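Local coordinates for protein EvdO2 (Micromonospora carbonacea, PDB 4XAB) that probably catalyses an oxidative cyclization in orthosomycin biosynthesis as a metal-dependent oxygenase of the phytanoyl-CoA dioxygenase family, at residues Gly8-Arg13 with Arg95-Ala100; Gln28-Ser33 with Ile146-Asp151; Asp56-Ala61 with Lys118-Gly123; Ser88-Arg93 with Arg227-Val232; Gly169-His174 with Asp242-Pro247. One frame throughout, in Å; residues are numbered along the deposited sequence. Where two conformers were deposited one is given.

Contact 1. Residues Gly8-Arg13 with Arg95-Ala100; sequences GTIDHR and RSIASA
Ile10 holds CG1 between its backbone N and carbonyl carbon (chi1 56°) and continues extended through chi2 at 172°, which carries CD1 straight out toward the helix containing Ile97 and Ala100. On the helix, Ile97 turns CG1 away from its own carbonyl carbon and beside its backbone N (chi1 -70°), presenting that methylene to the incoming methyl. Ile10 CD1 then stands 4.1 Å from Ile97 CG1 and equally 4.1 Å from Ala100 CB. One terminal methyl therefore bridges two helix residues three positions apart, in a van der Waals contact only.

The backbones stay well separated: the closest CA atoms, those of Ile10 and Ile97, are 7.7 Å apart. The helical geometry that sets the spacing of the two partners is regular, with Ser99 N bonded to Arg95 O at 2.9 Å and Ala100 N bonded to Ser96 O at 3.0 Å. About 118 Å² is buried, more of it on Ile10 than on the helix. Leu26 of strand 23-26 touches both isoleucines, and Val29 adds to the apolar surroundings of Ile97.

Asp11, directly after Ile10, is the N-cap of helix 12-21, where the N-terminal arm turns into its first helix. The arrangement is thus an N-terminal arm laid over helix 89-102, which itself packs against the sheet of the double-stranded beta-helix fold.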
# COMPACT_ATOMS: atom_id res chain seq x y z
N GLY A 8 3.61 -17.88 -7.65
CA GLY A 8 4.93 -17.65 -8.20
C GLY A 8 6.01 -17.85 -7.15
O GLY A 8 5.73 -18.18 -6.00
N THR A 9 7.25 -17.65 -7.58
CA THR A 9 8.40 -17.75 -6.67
C THR A 9 9.20 -16.47 -6.73
O THR A 9 9.01 -15.67 -7.65
CB THR A 9 9.32 -18.93 -7.03
OG1 THR A 9 9.79 -18.80 -8.38
CG2 THR A 9 8.59 -20.25 -6.88
N ILE A 10 10.09 -16.26 -5.76
CA ILE A 10 11.04 -15.18 -5.88
C ILE A 10 12.44 -15.73 -6.10
O ILE A 10 12.76 -16.84 -5.67
CB ILE A 10 11.04 -14.24 -4.66
CG1 ILE A 10 11.30 -15.01 -3.37
CG2 ILE A 10 9.72 -13.46 -4.57
CD1 ILE A 10 11.50 -14.09 -2.17
N ASP A 11 13.27 -14.95 -6.79
CA ASP A 11 14.64 -15.35 -7.00
C ASP A 11 15.59 -14.21 -6.70
O ASP A 11 15.16 -13.13 -6.27
CB ASP A 11 14.85 -15.87 -8.43
CG ASP A 11 14.39 -14.89 -9.48
OD1 ASP A 11 14.42 -13.67 -9.24
OD2 ASP A 11 14.00 -15.37 -10.58
N HIS A 12 16.89 -14.45 -6.88
CA HIS A 12 17.88 -13.43 -6.54
C HIS A 12 17.63 -12.13 -7.29
O HIS A 12 17.80 -11.05 -6.74
CB HIS A 12 19.28 -13.92 -6.85
CG HIS A 12 20.34 -12.89 -6.65
ND1 HIS A 12 20.81 -12.09 -7.67
CD2 HIS A 12 21.02 -12.51 -5.53
CE1 HIS A 12 21.74 -11.28 -7.20
NE2 HIS A 12 21.88 -11.51 -5.90
N ARG A 13 17.24 -12.25 -8.56
CA ARG A 13 17.00 -11.08 -9.39
C ARG A 13 15.90 -10.18 -8.81
O ARG A 13 15.99 -8.95 -8.88
CB ARG A 13 16.62 -11.52 -10.81
CG ARG A 13 16.37 -10.38 -11.77
CD ARG A 13 15.64 -10.88 -13.00
NE ARG A 13 14.38 -11.55 -12.66
CZ ARG A 13 13.48 -11.95 -13.55
NH1 ARG A 13 13.70 -11.75 -14.84
NH2 ARG A 13 12.37 -12.55 -13.15
N ARG A 95 5.43 -12.80 4.51
CA ARG A 95 6.39 -12.56 5.60
C ARG A 95 7.76 -13.09 5.18
O ARG A 95 8.80 -12.48 5.45
CB ARG A 95 5.91 -13.22 6.91
CG ARG A 95 6.76 -12.89 8.14
CD ARG A 95 6.21 -13.58 9.39
NE ARG A 95 6.07 -15.02 9.17
CZ ARG A 95 5.31 -15.83 9.89
NH1 ARG A 95 4.60 -15.37 10.91
NH2 ARG A 95 5.26 -17.13 9.59
N SER A 96 7.76 -14.24 4.51
CA SER A 96 9.01 -14.83 4.01
C SER A 96 9.65 -13.94 2.95
O SER A 96 10.87 -13.80 2.92
CB SER A 96 8.75 -16.22 3.45
OG SER A 96 8.25 -17.06 4.47
N ILE A 97 8.83 -13.36 2.09
CA ILE A 97 9.33 -12.44 1.08
C ILE A 97 9.95 -11.22 1.75
O ILE A 97 11.03 -10.78 1.38
CB ILE A 97 8.21 -12.01 0.09
CG1 ILE A 97 7.80 -13.19 -0.79
CG2 ILE A 97 8.68 -10.85 -0.76
CD1 ILE A 97 6.59 -12.92 -1.68
N ALA A 98 9.26 -10.69 2.75
CA ALA A 98 9.73 -9.50 3.46
C ALA A 98 11.08 -9.78 4.11
O ALA A 98 12.00 -8.96 4.04
CB ALA A 98 8.71 -9.07 4.51
N SER A 99 11.18 -10.95 4.73
CA SER A 99 12.41 -11.40 5.36
C SER A 99 13.57 -11.44 4.36
O SER A 99 14.66 -10.94 4.64
CB SER A 99 12.20 -12.77 5.98
OG SER A 99 13.43 -13.26 6.49
N ALA A 100 13.32 -12.04 3.19
CA ALA A 100 14.34 -12.12 2.15
C ALA A 100 14.75 -10.73 1.66
O ALA A 100 15.93 -10.45 1.46
CB ALA A 100 13.84 -12.95 0.98

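Contact 2. Residues Gln28-Ser33 with Ile146-Asp151; sequences QVASES and IWTTLD
Val29 and Ala30 pack on Thr148 of strand 139-149, where the loop leading into helix 32-45 packs against the sheet of the double-stranded beta helix. The tight part is small and buried. In the conformer given, one of two deposited for Val29, CG1 lies 3.4 Å from Thr148 OG1 and 3.9 Å from Thr148 CG2; the alternative makes this pairing less certain. Ala30 CB meets the same threonine methyl, CG2, at 4.1 Å. With chi1 at -60°, Thr148 sets CG2 anti to its backbone N and OG1 beside that nitrogen. The polar partner of that hydroxyl is His90 NE2, which is hydrogen-bonded to it; the valine methyl only packs alongside.

Packing gives way along the loop: Glu32 and Ser33, in the first turn of the helix, are exposed and contribute nothing to the contact. Ser31, the N-cap, marks the change. Just before it, Gln28 folds back on its own loop, NE2 donating to Ala30 O at 2.8 Å, nearly straight at 173° and in the carbonyl plane.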
# COMPACT_ATOMS: atom_id res chain seq x y z
N GLN A 28 2.51 -13.17 -9.26
CA GLN A 28 1.46 -13.96 -8.64
C GLN A 28 1.83 -14.36 -7.21
O GLN A 28 2.44 -15.40 -6.98
CB GLN A 28 1.17 -15.22 -9.47
CG GLN A 28 0.01 -16.07 -8.93
CD GLN A 28 -1.20 -16.10 -9.86
OE1 GLN A 28 -1.08 -16.37 -11.05
NE2 GLN A 28 -2.38 -15.83 -9.30
N VAL A 29 1.48 -13.52 -6.24
CA VAL A 29 1.81 -13.82 -4.85
C VAL A 29 0.63 -14.50 -4.14
O VAL A 29 0.80 -15.14 -3.11
CB VAL A 29 2.24 -12.55 -4.08
CG1 VAL A 29 1.04 -11.71 -3.69
CG2 VAL A 29 3.05 -12.92 -2.83
N ALA A 30 -0.56 -14.35 -4.71
CA ALA A 30 -1.76 -15.03 -4.23
C ALA A 30 -2.31 -15.85 -5.37
O ALA A 30 -2.37 -15.38 -6.50
CB ALA A 30 -2.80 -14.03 -3.73
N SER A 31 -2.70 -17.09 -5.08
CA SER A 31 -3.26 -17.97 -6.09
C SER A 31 -4.65 -17.49 -6.47
O SER A 31 -5.24 -16.69 -5.76
CB SER A 31 -3.35 -19.40 -5.58
OG SER A 31 -4.37 -19.48 -4.59
N GLU A 32 -5.17 -18.03 -7.56
CA GLU A 32 -6.52 -17.69 -8.00
C GLU A 32 -7.56 -18.00 -6.92
O GLU A 32 -8.51 -17.23 -6.74
CB GLU A 32 -6.86 -18.44 -9.29
CG GLU A 32 -8.13 -17.97 -9.96
CD GLU A 32 -8.33 -18.58 -11.33
OE1 GLU A 32 -7.52 -19.44 -11.72
OE2 GLU A 32 -9.30 -18.19 -12.01
N SER A 33 -7.37 -19.09 -6.19
CA SER A 33 -8.32 -19.46 -5.15
C SER A 33 -8.18 -18.56 -3.92
O SER A 33 -9.18 -18.24 -3.27
CB SER A 33 -8.16 -20.94 -4.76
OG SER A 33 -6.96 -21.16 -4.05
N ILE A 146 3.74 -4.78 1.01
CA ILE A 146 3.38 -5.73 -0.05
C ILE A 146 1.91 -5.51 -0.37
O ILE A 146 1.02 -5.82 0.44
CB ILE A 146 3.66 -7.19 0.37
CG1 ILE A 146 5.14 -7.37 0.69
CG2 ILE A 146 3.30 -8.14 -0.74
CD1 ILE A 146 5.50 -8.74 1.30
N TRP A 147 1.68 -4.93 -1.54
CA TRP A 147 0.39 -4.50 -2.05
C TRP A 147 -0.13 -5.58 -2.99
O TRP A 147 0.32 -5.65 -4.13
CB TRP A 147 0.59 -3.16 -2.79
CG TRP A 147 -0.59 -2.32 -3.24
CD1 TRP A 147 -1.20 -1.31 -2.53
CD2 TRP A 147 -1.22 -2.33 -4.53
NE1 TRP A 147 -2.20 -0.73 -3.29
CE2 TRP A 147 -2.23 -1.34 -4.52
CE3 TRP A 147 -1.04 -3.09 -5.69
CZ2 TRP A 147 -3.06 -1.09 -5.63
CZ3 TRP A 147 -1.87 -2.85 -6.79
CH2 TRP A 147 -2.86 -1.86 -6.75
N THR A 148 -1.03 -6.44 -2.51
CA THR A 148 -1.55 -7.53 -3.33
C THR A 148 -2.88 -7.10 -3.92
O THR A 148 -3.78 -6.71 -3.18
CB THR A 148 -1.77 -8.83 -2.52
OG1 THR A 148 -0.53 -9.27 -1.96
CG2 THR A 148 -2.38 -9.94 -3.40
N THR A 149 -3.02 -7.16 -5.24
CA THR A 149 -4.26 -6.70 -5.84
C THR A 149 -5.23 -7.87 -5.99
O THR A 149 -4.82 -9.00 -6.24
CB THR A 149 -4.02 -6.02 -7.20
OG1 THR A 149 -5.24 -5.46 -7.69
CG2 THR A 149 -3.44 -7.01 -8.24
N LEU A 150 -6.52 -7.59 -5.81
CA LEU A 150 -7.56 -8.60 -5.98
C LEU A 150 -8.15 -8.53 -7.38
O LEU A 150 -8.91 -9.40 -7.80
CB LEU A 150 -8.69 -8.41 -4.96
CG LEU A 150 -8.34 -8.38 -3.48
CD1 LEU A 150 -9.61 -8.56 -2.63
CD2 LEU A 150 -7.28 -9.42 -3.15
N ASP A 151 -7.78 -7.46 -8.10
CA ASP A 151 -8.35 -7.15 -9.40
C ASP A 151 -7.22 -6.84 -10.37
O ASP A 151 -6.10 -6.58 -9.93
CB ASP A 151 -9.29 -5.94 -9.30
CG ASP A 151 -10.44 -6.19 -8.35
OD1 ASP A 151 -11.30 -7.03 -8.68
OD2 ASP A 151 -10.48 -5.57 -7.27

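Contact 3. Residues Asp56-Ala61 with Lys118-Gly123; sequences DFYDIA and KPPRYG
Tyr58 reaches across to Pro119 and Pro120 with one side of its ring and its hydroxyl. From CB, chi1 of -78° sets CG anti to the carbonyl carbon and beside the backbone N, and the ring extends toward the proline pair. CD2 is the first ring atom to approach, 4.4 Å from Pro119 CG. CE2 is closer, at 3.9 Å from Pro119 CB and 4.0 Å from Pro119 CG, so the edge of the pyrrolidine formed by these two carbons lies obliquely against the aromatic ring. At the tip, OH comes to 4.2 Å from Pro120 CD, a loose contact with the second proline.

The prolines are offered by a type II beta turn from Pro119 to Tyr122, closed by Tyr122 N to Pro119 O at 3.2 Å. Arg121 at its third position has a positive phi of 60°, as this turn type requires. Asn220 ND2 also bonds to Pro119 O. Arg48, on strand 48-49, touches both Tyr58 and Pro120 and so borders the contact.

With 88 Å² buried, the two-stranded sheet 48-49/57-58 and the loop after strand 110-118 are joined by modest apolar packing: shape and van der Waals contact, rather than polar pairing, govern the fit.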
# COMPACT_ATOMS: atom_id res chain seq x y z
N ASP A 56 -24.82 6.41 -3.18
CA ASP A 56 -24.36 5.27 -2.41
C ASP A 56 -23.13 5.66 -1.63
O ASP A 56 -22.43 6.61 -1.99
CB ASP A 56 -24.01 4.07 -3.29
CG ASP A 56 -25.17 3.58 -4.11
OD1 ASP A 56 -26.34 3.87 -3.76
OD2 ASP A 56 -24.91 2.89 -5.12
N PHE A 57 -22.85 4.92 -0.56
CA PHE A 57 -21.63 5.11 0.20
C PHE A 57 -21.17 3.76 0.69
O PHE A 57 -21.98 2.85 0.86
CB PHE A 57 -21.83 6.09 1.36
CG PHE A 57 -22.80 5.62 2.41
CD1 PHE A 57 -22.34 5.01 3.57
CD2 PHE A 57 -24.17 5.80 2.25
CE1 PHE A 57 -23.23 4.59 4.55
CE2 PHE A 57 -25.06 5.38 3.22
CZ PHE A 57 -24.59 4.77 4.37
N TYR A 58 -19.86 3.62 0.90
CA TYR A 58 -19.35 2.39 1.48
C TYR A 58 -19.49 2.48 2.99
O TYR A 58 -19.14 3.49 3.60
CB TYR A 58 -17.90 2.15 1.05
CG TYR A 58 -17.82 1.61 -0.35
CD1 TYR A 58 -17.95 0.25 -0.60
CD2 TYR A 58 -17.67 2.46 -1.44
CE1 TYR A 58 -17.90 -0.25 -1.89
CE2 TYR A 58 -17.63 1.97 -2.74
CZ TYR A 58 -17.73 0.61 -2.95
OH TYR A 58 -17.69 0.11 -4.24
N ASP A 59 -20.05 1.43 3.58
CA ASP A 59 -20.46 1.50 4.97
C ASP A 59 -19.30 1.18 5.88
O ASP A 59 -19.27 0.13 6.52
CB ASP A 59 -21.62 0.54 5.24
CG ASP A 59 -22.44 0.95 6.43
OD1 ASP A 59 -22.05 1.93 7.12
OD2 ASP A 59 -23.47 0.28 6.69
N ILE A 60 -18.33 2.09 5.93
CA ILE A 60 -17.19 1.95 6.81
C ILE A 60 -16.83 3.30 7.41
O ILE A 60 -17.28 4.35 6.92
CB ILE A 60 -15.95 1.37 6.08
CG1 ILE A 60 -15.56 2.26 4.90
CG2 ILE A 60 -16.21 -0.06 5.61
CD1 ILE A 60 -14.30 1.82 4.18
N ALA A 61 -16.03 3.28 8.47
CA ALA A 61 -15.50 4.51 9.04
C ALA A 61 -14.71 5.26 7.97
O ALA A 61 -13.97 4.66 7.20
CB ALA A 61 -14.64 4.21 10.25
N LYS A 118 -10.83 1.05 -4.20
CA LYS A 118 -11.03 2.22 -5.05
C LYS A 118 -12.32 2.05 -5.82
O LYS A 118 -12.39 1.22 -6.72
CB LYS A 118 -9.89 2.42 -6.05
CG LYS A 118 -8.56 2.74 -5.45
CD LYS A 118 -7.56 3.05 -6.55
CE LYS A 118 -7.93 4.30 -7.33
NZ LYS A 118 -7.55 5.53 -6.59
N PRO A 119 -13.35 2.84 -5.47
CA PRO A 119 -14.66 2.76 -6.11
C PRO A 119 -14.56 3.00 -7.61
O PRO A 119 -13.61 3.63 -8.05
CB PRO A 119 -15.46 3.88 -5.43
CG PRO A 119 -14.71 4.21 -4.20
CD PRO A 119 -13.28 3.91 -4.46
N PRO A 120 -15.54 2.51 -8.38
CA PRO A 120 -15.62 2.87 -9.80
C PRO A 120 -15.65 4.38 -9.97
O PRO A 120 -16.31 5.06 -9.18
CB PRO A 120 -16.94 2.24 -10.27
CG PRO A 120 -17.29 1.22 -9.24
CD PRO A 120 -16.71 1.72 -7.95
N ARG A 121 -14.93 4.88 -10.96
CA ARG A 121 -14.91 6.30 -11.30
C ARG A 121 -14.42 7.18 -10.16
O ARG A 121 -14.68 8.38 -10.15
CB ARG A 121 -16.29 6.75 -11.75
CG ARG A 121 -16.73 6.04 -13.02
CD ARG A 121 -15.73 6.29 -14.13
NE ARG A 121 -16.12 5.64 -15.38
CZ ARG A 121 -15.49 5.82 -16.53
NH1 ARG A 121 -14.44 6.64 -16.59
NH2 ARG A 121 -15.90 5.20 -17.63
N TYR A 122 -13.68 6.60 -9.22
CA TYR A 122 -13.09 7.38 -8.15
C TYR A 122 -12.02 8.28 -8.75
O TYR A 122 -10.99 7.80 -9.22
CB TYR A 122 -12.50 6.48 -7.07
CG TYR A 122 -12.01 7.26 -5.88
CD1 TYR A 122 -12.91 7.86 -5.01
CD2 TYR A 122 -10.65 7.43 -5.64
CE1 TYR A 122 -12.48 8.60 -3.92
CE2 TYR A 122 -10.21 8.16 -4.55
CZ TYR A 122 -11.13 8.74 -3.70
OH TYR A 122 -10.70 9.47 -2.62
N GLY A 123 -12.26 9.59 -8.73
CA GLY A 123 -11.46 10.53 -9.49
C GLY A 123 -10.25 11.15 -8.82
O GLY A 123 -9.45 11.82 -9.48

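Contact 4. Residues Ser88-Arg93 with Arg227-Val232; sequences SPHFAR and RAYVLV
Ser88 OG takes a hydrogen bond from Phe91 N (2.9 Å, 159°) and is also bonded to Leu85 O, so two groups grip this N-cap hydroxyl just ahead of helix 89-102. The first turn it caps carries Phe91 and His90, the residues that meet the strand.

The Phe91 ring presents its CD1 edge to Leu231: Leu231 CD2 sits 4.0 Å from Phe91 CD1, near the ring plane, and the two side chains cross at about a right angle. His90 has CG anti to its backbone N (chi1 169°), which swings the imidazole over the strand. There His90 CE1 lies 3.9 Å from Leu231 CD1 and also 3.9 Å from Tyr229 CD2, at the edge of the tyrosine ring.

Because His90 NE2 is engaged by Thr148 OG1, one imidazole joins apolar packing with a buried polar link. With an alanine here, the Thr148 hydroxyl would probably lose this mate and a gap would open between the helix and the Tyr229 and Leu231 side chains.

Tyr229 and Leu231 alternate with Val230, whose CB points away from the helix. The helix and strand axes approach to 10.5 Å and cross at -45°. All four touching residues are buried. This is a helix packed on one face of a central strand of the double-stranded beta helix, the cupin-type barrel whose nickel lies about 13 Å from the Leu231 side chain.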
# COMPACT_ATOMS: atom_id res chain seq x y z
N SER A 88 -3.22 -17.10 7.16
CA SER A 88 -3.18 -17.63 5.80
C SER A 88 -1.80 -18.00 5.26
O SER A 88 -0.79 -17.45 5.67
CB SER A 88 -3.80 -16.61 4.85
OG SER A 88 -2.95 -15.48 4.70
N PRO A 89 -1.77 -18.94 4.31
CA PRO A 89 -0.53 -19.20 3.57
C PRO A 89 -0.03 -17.95 2.84
O PRO A 89 1.18 -17.82 2.65
CB PRO A 89 -0.93 -20.29 2.57
CG PRO A 89 -2.06 -21.02 3.26
CD PRO A 89 -2.82 -19.93 3.99
N HIS A 90 -0.94 -17.06 2.44
CA HIS A 90 -0.54 -15.83 1.74
C HIS A 90 0.21 -14.92 2.70
O HIS A 90 1.23 -14.33 2.34
CB HIS A 90 -1.75 -15.10 1.14
CG HIS A 90 -1.44 -13.71 0.66
ND1 HIS A 90 -1.64 -12.59 1.43
CD2 HIS A 90 -0.92 -13.26 -0.52
CE1 HIS A 90 -1.27 -11.51 0.76
NE2 HIS A 90 -0.83 -11.89 -0.43
N PHE A 91 -0.27 -14.81 3.93
CA PHE A 91 0.46 -14.00 4.90
C PHE A 91 1.86 -14.56 5.12
O PHE A 91 2.85 -13.82 5.10
CB PHE A 91 -0.28 -13.93 6.24
CG PHE A 91 0.56 -13.32 7.34
CD1 PHE A 91 0.62 -11.94 7.49
CD2 PHE A 91 1.30 -14.12 8.21
CE1 PHE A 91 1.39 -11.37 8.49
CE2 PHE A 91 2.07 -13.55 9.20
CZ PHE A 91 2.11 -12.18 9.34
N ALA A 92 1.94 -15.87 5.33
CA ALA A 92 3.20 -16.52 5.64
C ALA A 92 4.18 -16.34 4.50
O ALA A 92 5.38 -16.12 4.71
CB ALA A 92 2.99 -18.00 5.93
N ARG A 93 3.65 -16.43 3.28
CA ARG A 93 4.41 -16.29 2.05
C ARG A 93 4.97 -14.88 1.96
O ARG A 93 6.14 -14.67 1.64
CB ARG A 93 3.51 -16.61 0.85
CG ARG A 93 4.18 -16.78 -0.49
CD ARG A 93 3.13 -17.16 -1.57
NE ARG A 93 2.32 -18.31 -1.15
CZ ARG A 93 0.98 -18.31 -1.08
NH1 ARG A 93 0.29 -17.23 -1.41
NH2 ARG A 93 0.34 -19.41 -0.68
N ARG A 227 -9.51 -3.43 -5.76
CA ARG A 227 -9.22 -3.75 -4.36
C ARG A 227 -7.78 -4.20 -4.16
O ARG A 227 -7.22 -4.92 -4.98
CB ARG A 227 -10.17 -4.83 -3.87
CG ARG A 227 -11.64 -4.42 -3.97
CD ARG A 227 -12.56 -5.63 -4.05
NE ARG A 227 -12.45 -6.36 -5.31
CZ ARG A 227 -13.22 -7.41 -5.62
NH1 ARG A 227 -14.13 -7.84 -4.75
NH2 ARG A 227 -13.06 -8.03 -6.78
N ALA A 228 -7.18 -3.76 -3.06
CA ALA A 228 -5.83 -4.19 -2.73
C ALA A 228 -5.78 -4.57 -1.27
O ALA A 228 -6.50 -4.00 -0.45
CB ALA A 228 -4.81 -3.08 -3.03
N TYR A 229 -4.97 -5.57 -0.96
CA TYR A 229 -4.73 -5.97 0.41
C TYR A 229 -3.25 -5.73 0.67
O TYR A 229 -2.40 -6.29 -0.02
CB TYR A 229 -5.11 -7.43 0.65
CG TYR A 229 -4.78 -7.95 2.03
CD1 TYR A 229 -5.36 -7.39 3.16
CD2 TYR A 229 -3.90 -9.01 2.20
CE1 TYR A 229 -5.08 -7.88 4.42
CE2 TYR A 229 -3.61 -9.50 3.47
CZ TYR A 229 -4.21 -8.93 4.57
OH TYR A 229 -3.93 -9.41 5.83
N VAL A 230 -2.96 -4.88 1.64
CA VAL A 230 -1.59 -4.44 1.86
C VAL A 230 -1.08 -5.03 3.16
O VAL A 230 -1.74 -4.93 4.19
CB VAL A 230 -1.48 -2.90 1.91
CG1 VAL A 230 -0.03 -2.49 2.06
CG2 VAL A 230 -2.07 -2.27 0.64
N LEU A 231 0.09 -5.65 3.12
CA LEU A 231 0.75 -6.10 4.33
C LEU A 231 2.01 -5.29 4.52
O LEU A 231 2.80 -5.12 3.60
CB LEU A 231 1.08 -7.59 4.25
CG LEU A 231 -0.13 -8.51 4.43
CD1 LEU A 231 0.24 -9.92 3.98
CD2 LEU A 231 -0.57 -8.49 5.90
N VAL A 232 2.17 -4.74 5.72
CA VAL A 232 3.35 -3.97 6.08
C VAL A 232 4.22 -4.77 7.03
O VAL A 232 3.72 -5.33 7.98
CB VAL A 232 2.94 -2.65 6.73
CG1 VAL A 232 4.16 -1.91 7.25
CG2 VAL A 232 2.15 -1.82 5.71

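Contact 5. Residues Gly169-His174 with Asp242-Pro247; sequences GPVLPH and DPEPRP
Two irregular loops of the cupin-type fold meet here through Val171, Glu244 and Arg246; the Val171 side chain is about 12 Å from the nickel. Val171 CG2 lies 3.6 Å from Arg246 NH2, obliquely to the guanidinium, while Val171 CB is 3.8 Å from Glu244 OE1.

The valine thus rests against a salt bridge formed within the other loop. Arg246 grips Glu244 OE1 side-on with two nitrogens, NE and NH2, each at 3.1 Å, and the oxygen lies close to the guanidinium plane. Both donors approach OE1 from one face of the carboxylate. Were Glu244 an alanine, NE and NH2 of Arg246 would probably lose this acceptor, and the carboxylate would be gone from beside Val171.

A water sits 2.8 Å from Val171 N and donates to Glu244 OE2, although that second distance is doubtfully short. Arg246 has further partners in Glu132, through NH2, and Met135 O, through NH1. Gln130 holds the other loop at Pro170 and Leu172; Gln130 and Glu132 flank the nickel ligand Asp131 in sequence.

The contact therefore joins the connection between strands 160-162 and 175-176 to the C-terminal loop leaving strand 238-239, which pairs with strand 139-149.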
# COMPACT_ATOMS: atom_id res chain seq x y z
N GLY A 169 17.26 8.44 -1.69
CA GLY A 169 17.22 9.89 -1.58
C GLY A 169 16.66 10.30 -0.23
O GLY A 169 16.44 9.46 0.64
N PRO A 170 16.42 11.61 -0.05
CA PRO A 170 15.87 12.05 1.24
C PRO A 170 14.40 11.69 1.38
O PRO A 170 13.73 11.32 0.40
CB PRO A 170 16.05 13.57 1.18
CG PRO A 170 15.96 13.89 -0.28
CD PRO A 170 16.59 12.71 -1.00
N VAL A 171 13.90 11.79 2.60
CA VAL A 171 12.47 11.93 2.79
C VAL A 171 12.19 13.35 2.32
O VAL A 171 12.64 14.32 2.91
CB VAL A 171 12.02 11.70 4.23
CG1 VAL A 171 10.52 11.98 4.36
CG2 VAL A 171 12.34 10.27 4.64
N LEU A 172 11.49 13.42 1.19
CA LEU A 172 11.20 14.66 0.48
C LEU A 172 10.29 15.57 1.28
O LEU A 172 9.58 15.11 2.17
CB LEU A 172 10.55 14.31 -0.86
CG LEU A 172 11.49 13.54 -1.77
CD1 LEU A 172 10.73 12.86 -2.90
CD2 LEU A 172 12.57 14.49 -2.31
N PRO A 173 10.31 16.88 0.99
CA PRO A 173 9.37 17.75 1.69
C PRO A 173 7.93 17.31 1.42
O PRO A 173 7.56 17.13 0.26
CB PRO A 173 9.65 19.13 1.09
CG PRO A 173 11.07 19.06 0.63
CD PRO A 173 11.24 17.63 0.13
N HIS A 174 7.15 17.14 2.47
CA HIS A 174 5.74 16.82 2.29
C HIS A 174 4.88 17.89 2.94
O HIS A 174 5.34 18.64 3.81
CB HIS A 174 5.39 15.45 2.91
CG HIS A 174 5.87 14.27 2.12
ND1 HIS A 174 7.21 14.01 1.88
CD2 HIS A 174 5.19 13.24 1.55
CE1 HIS A 174 7.33 12.89 1.20
NE2 HIS A 174 6.12 12.40 0.98
N ASP A 242 19.97 12.42 15.31
CA ASP A 242 19.69 13.75 14.79
C ASP A 242 18.45 13.71 13.91
O ASP A 242 18.55 13.56 12.69
CB ASP A 242 20.87 14.31 14.00
CG ASP A 242 20.69 15.77 13.62
OD1 ASP A 242 19.78 16.43 14.18
OD2 ASP A 242 21.45 16.27 12.76
N PRO A 243 17.28 13.81 14.54
CA PRO A 243 16.00 13.65 13.83
C PRO A 243 15.73 14.78 12.84
O PRO A 243 15.99 15.94 13.15
CB PRO A 243 14.96 13.66 14.96
CG PRO A 243 15.73 13.35 16.21
CD PRO A 243 17.10 13.91 16.00
N GLU A 244 15.24 14.43 11.65
CA GLU A 244 14.70 15.41 10.70
C GLU A 244 13.51 16.16 11.29
O GLU A 244 12.75 15.60 12.06
CB GLU A 244 14.27 14.70 9.41
CG GLU A 244 15.40 14.02 8.70
CD GLU A 244 14.93 13.12 7.56
OE1 GLU A 244 13.70 13.03 7.32
OE2 GLU A 244 15.79 12.50 6.92
N PRO A 245 13.34 17.44 10.91
CA PRO A 245 12.23 18.23 11.44
C PRO A 245 10.82 17.73 11.06
O PRO A 245 9.95 17.73 11.93
CB PRO A 245 12.48 19.63 10.85
CG PRO A 245 13.47 19.44 9.74
CD PRO A 245 14.30 18.26 10.14
N ARG A 246 10.63 17.31 9.81
CA ARG A 246 9.30 16.92 9.28
C ARG A 246 8.15 17.77 9.85
O ARG A 246 7.31 17.29 10.60
CB ARG A 246 9.05 15.43 9.53
CG ARG A 246 10.11 14.54 8.87
CD ARG A 246 9.74 13.06 8.78
NE ARG A 246 10.93 12.31 8.38
CZ ARG A 246 11.16 11.04 8.66
NH1 ARG A 246 10.26 10.34 9.34
NH2 ARG A 246 12.28 10.46 8.26
N PRO A 247 8.13 19.06 9.48
CA PRO A 247 7.17 20.01 10.07
C PRO A 247 5.72 19.72 9.66
O PRO A 247 4.79 20.30 10.22
CB PRO A 247 7.64 21.36 9.53
CG PRO A 247 8.35 21.04 8.26
CD PRO A 247 8.97 19.69 8.45
O HOH W 1 15.54 13.01 4.55

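How the contacts relate
From the N terminus, contact 1 closes the first long loop, bringing 8-13 back to helix 89-102. Contact 2 opens inside it at 28-33 and closes later at 146-151, so the two cross; they also touch, Gly8 N bonding to Gln28 O. Contact 3 is nested within contact 2 and crosses contact 1. Contact 4 starts at 88-93, adjoining 95-100, and closes at 227-232, crossing all the others. Its centre is about 8 Å from that of contact 2, and their strands, 139-149 and 226-234, are neighbours. Contact 5 opens after contacts 1 to 3 have closed, tying the 169-174 loop to the C-terminal loop 242-247 on the opposite side of the chain's centre from contacts 2 and 4.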